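Local coordinates for acyl-CoA dehydrogenase (Thermus thermophilus, PDB 2Z1Q), which probably oxidises saturated acyl-CoA thioesters to their 2,3-dehydro forms, using a bound flavin-adenine dinucleotide as cofactor, at residues Lys33-Thr38 and Thr94-Glu99. Sequence-based numbering, arbitrary orientation.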
loop_
_atom_site.group_PDB
_atom_site.type_symbol
_atom_site.label_atom_id
_atom_site.label_comp_id
_atom_site.label_asym_id
_atom_site.label_seq_id
_atom_site.Cartn_x
_atom_site.Cartn_y
_atom_site.Cartn_z
ATOM N N LYS B 33 25.057 -18.675 -11.446
ATOM C CA LYS B 33 24.477 -19.495 -10.393
ATOM C C LYS B 33 25.436 -19.623 -9.221
ATOM O O LYS B 33 25.026 -19.940 -8.104
ATOM C CB LYS B 33 24.121 -20.870 -10.951
ATOM C CG LYS B 33 23.141 -20.786 -12.108
ATOM C CD LYS B 33 23.108 -22.047 -12.960
ATOM C CE LYS B 33 22.507 -23.232 -12.229
ATOM N NZ LYS B 33 22.399 -24.408 -13.144
ATOM N N GLU B 34 26.711 -19.358 -9.486
ATOM C CA GLU B 34 27.752 -19.439 -8.472
ATOM C C GLU B 34 27.720 -18.224 -7.555
ATOM O O GLU B 34 27.545 -18.345 -6.340
ATOM C CB GLU B 34 29.130 -19.525 -9.135
ATOM C CG GLU B 34 29.894 -20.803 -8.857
ATOM C CD GLU B 34 29.996 -21.103 -7.376
ATOM O OE1 GLU B 34 28.977 -21.531 -6.790
ATOM O OE2 GLU B 34 31.089 -20.910 -6.801
ATOM N N ILE B 35 27.899 -17.047 -8.139
ATOM C CA ILE B 35 27.898 -15.832 -7.347
ATOM C C ILE B 35 26.585 -15.679 -6.583
ATOM O O ILE B 35 26.574 -15.223 -5.438
ATOM C CB ILE B 35 28.152 -14.602 -8.231
ATOM C CG1 ILE B 35 29.465 -14.801 -9.004
ATOM C CG2 ILE B 35 28.232 -13.357 -7.369
ATOM C CD1 ILE B 35 29.985 -13.562 -9.713
ATOM N N ALA B 36 25.481 -16.083 -7.205
ATOM C CA ALA B 36 24.182 -15.997 -6.555
ATOM C C ALA B 36 24.220 -16.784 -5.249
ATOM O O ALA B 36 23.723 -16.328 -4.218
ATOM C CB ALA B 36 23.095 -16.550 -7.466
ATOM N N ARG B 37 24.815 -17.968 -5.300
ATOM C CA ARG B 37 24.907 -18.813 -4.121
ATOM C C ARG B 37 25.792 -18.148 -3.054
ATOM O O ARG B 37 25.488 -18.200 -1.862
ATOM C CB ARG B 37 25.452 -20.182 -4.519
ATOM C CG ARG B 37 25.222 -21.273 -3.499
ATOM C CD ARG B 37 25.497 -22.658 -4.080
ATOM N NE ARG B 37 24.633 -22.981 -5.218
ATOM C CZ ARG B 37 25.006 -22.905 -6.494
ATOM N NH1 ARG B 37 24.145 -23.221 -7.456
ATOM N NH2 ARG B 37 26.234 -22.516 -6.811
ATOM N N THR B 38 26.872 -17.511 -3.500
ATOM C CA THR B 38 27.798 -16.816 -2.601
ATOM C C THR B 38 27.038 -15.724 -1.852
ATOM O O THR B 38 27.151 -15.588 -0.634
ATOM C CB THR B 38 28.960 -16.156 -3.392
ATOM O OG1 THR B 38 29.748 -17.173 -4.022
ATOM C CG2 THR B 38 29.846 -15.339 -2.465
ATOM N N THR B 94 23.292 -8.023 -11.526
ATOM C CA THR B 94 21.842 -7.962 -11.380
ATOM C C THR B 94 21.313 -9.060 -10.463
ATOM O O THR B 94 20.433 -8.803 -9.633
ATOM C CB THR B 94 21.126 -8.046 -12.748
ATOM O OG1 THR B 94 21.540 -6.951 -13.572
ATOM C CG2 THR B 94 19.621 -7.980 -12.561
ATOM N N VAL B 95 21.840 -10.276 -10.599
ATOM C CA VAL B 95 21.388 -11.372 -9.746
ATOM C C VAL B 95 21.851 -11.111 -8.303
ATOM O O VAL B 95 21.169 -11.476 -7.348
ATOM C CB VAL B 95 21.922 -12.760 -10.233
ATOM C CG1 VAL B 95 21.553 -12.979 -11.703
ATOM C CG2 VAL B 95 23.425 -12.853 -10.039
ATOM N N VAL B 96 23.006 -10.465 -8.154
ATOM C CA VAL B 96 23.536 -10.146 -6.828
ATOM C C VAL B 96 22.581 -9.165 -6.145
ATOM O O VAL B 96 22.301 -9.283 -4.958
ATOM C CB VAL B 96 24.963 -9.529 -6.929
ATOM C CG1 VAL B 96 25.380 -8.935 -5.592
ATOM C CG2 VAL B 96 25.960 -10.609 -7.341
ATOM N N ALA B 97 22.071 -8.206 -6.909
ATOM C CA ALA B 97 21.131 -7.234 -6.368
ATOM C C ALA B 97 19.885 -7.961 -5.881
ATOM O O ALA B 97 19.389 -7.690 -4.794
ATOM C CB ALA B 97 20.759 -6.225 -7.436
ATOM N N GLU B 98 19.388 -8.896 -6.687
ATOM C CA GLU B 98 18.185 -9.639 -6.329
ATOM C C GLU B 98 18.350 -10.446 -5.040
ATOM O O GLU B 98 17.476 -10.425 -4.180
ATOM C CB GLU B 98 17.742 -10.578 -7.474
ATOM C CG GLU B 98 16.586 -11.533 -7.080
ATOM C CD GLU B 98 16.196 -12.550 -8.163
ATOM O OE1 GLU B 98 15.456 -13.498 -7.832
ATOM O OE2 GLU B 98 16.621 -12.406 -9.333
ATOM N N GLU B 99 19.469 -11.153 -4.914
ATOM C CA GLU B 99 19.723 -11.983 -3.739
ATOM C C GLU B 99 19.980 -11.154 -2.479
ATOM O O GLU B 99 19.786 -11.621 -1.361
ATOM C CB GLU B 99 20.905 -12.930 -4.011
ATOM C CG GLU B 99 20.612 -14.051 -5.034
ATOM C CD GLU B 99 19.331 -14.821 -4.734
ATOM O OE1 GLU B 99 18.935 -14.892 -3.548
ATOM O OE2 GLU B 99 18.726 -15.366 -5.676
#
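Ile35 and Val96 meet methyl to methyl, the CG2 atoms of the two residues lying 3.6 Å apart while their side chains slant across each other. Ile35 turns this branch to the partner helix by setting CG2 opposite its own backbone N; Val96 offers the methyl that stands beside its backbone N, with CG1 taking the anti place (chi1 168°). Beta-branched residues suit such a seam, since each can send one methyl across while its other branch points elsewhere; Ile35 also touches Leu74, and Val96 touches Ile77 and Thr39. One turn further along its helix, Glu99 runs past Ala36. Its CG comes within 3.9 Å of Ala36 O and 4.3 Å of Ala36 CB, so the aliphatic part of the glutamate does the packing. The chain then bends at chi2 (-50°), and the carboxylate forms a salt bridge through OE1 with Arg277 of helix 252-288. Glu99 also touches Thr39 and Arg40 of helix 30-54. Ala36 and Val96 form the nearest CA pair of the two segments, 5.9 Å apart, and a residue with only a methyl suits so close an approach. The contact joins helices 30-54 and 90-99 by apolar helix-helix packing within the all-helical N-terminal domain of the acyl-CoA dehydrogenase fold.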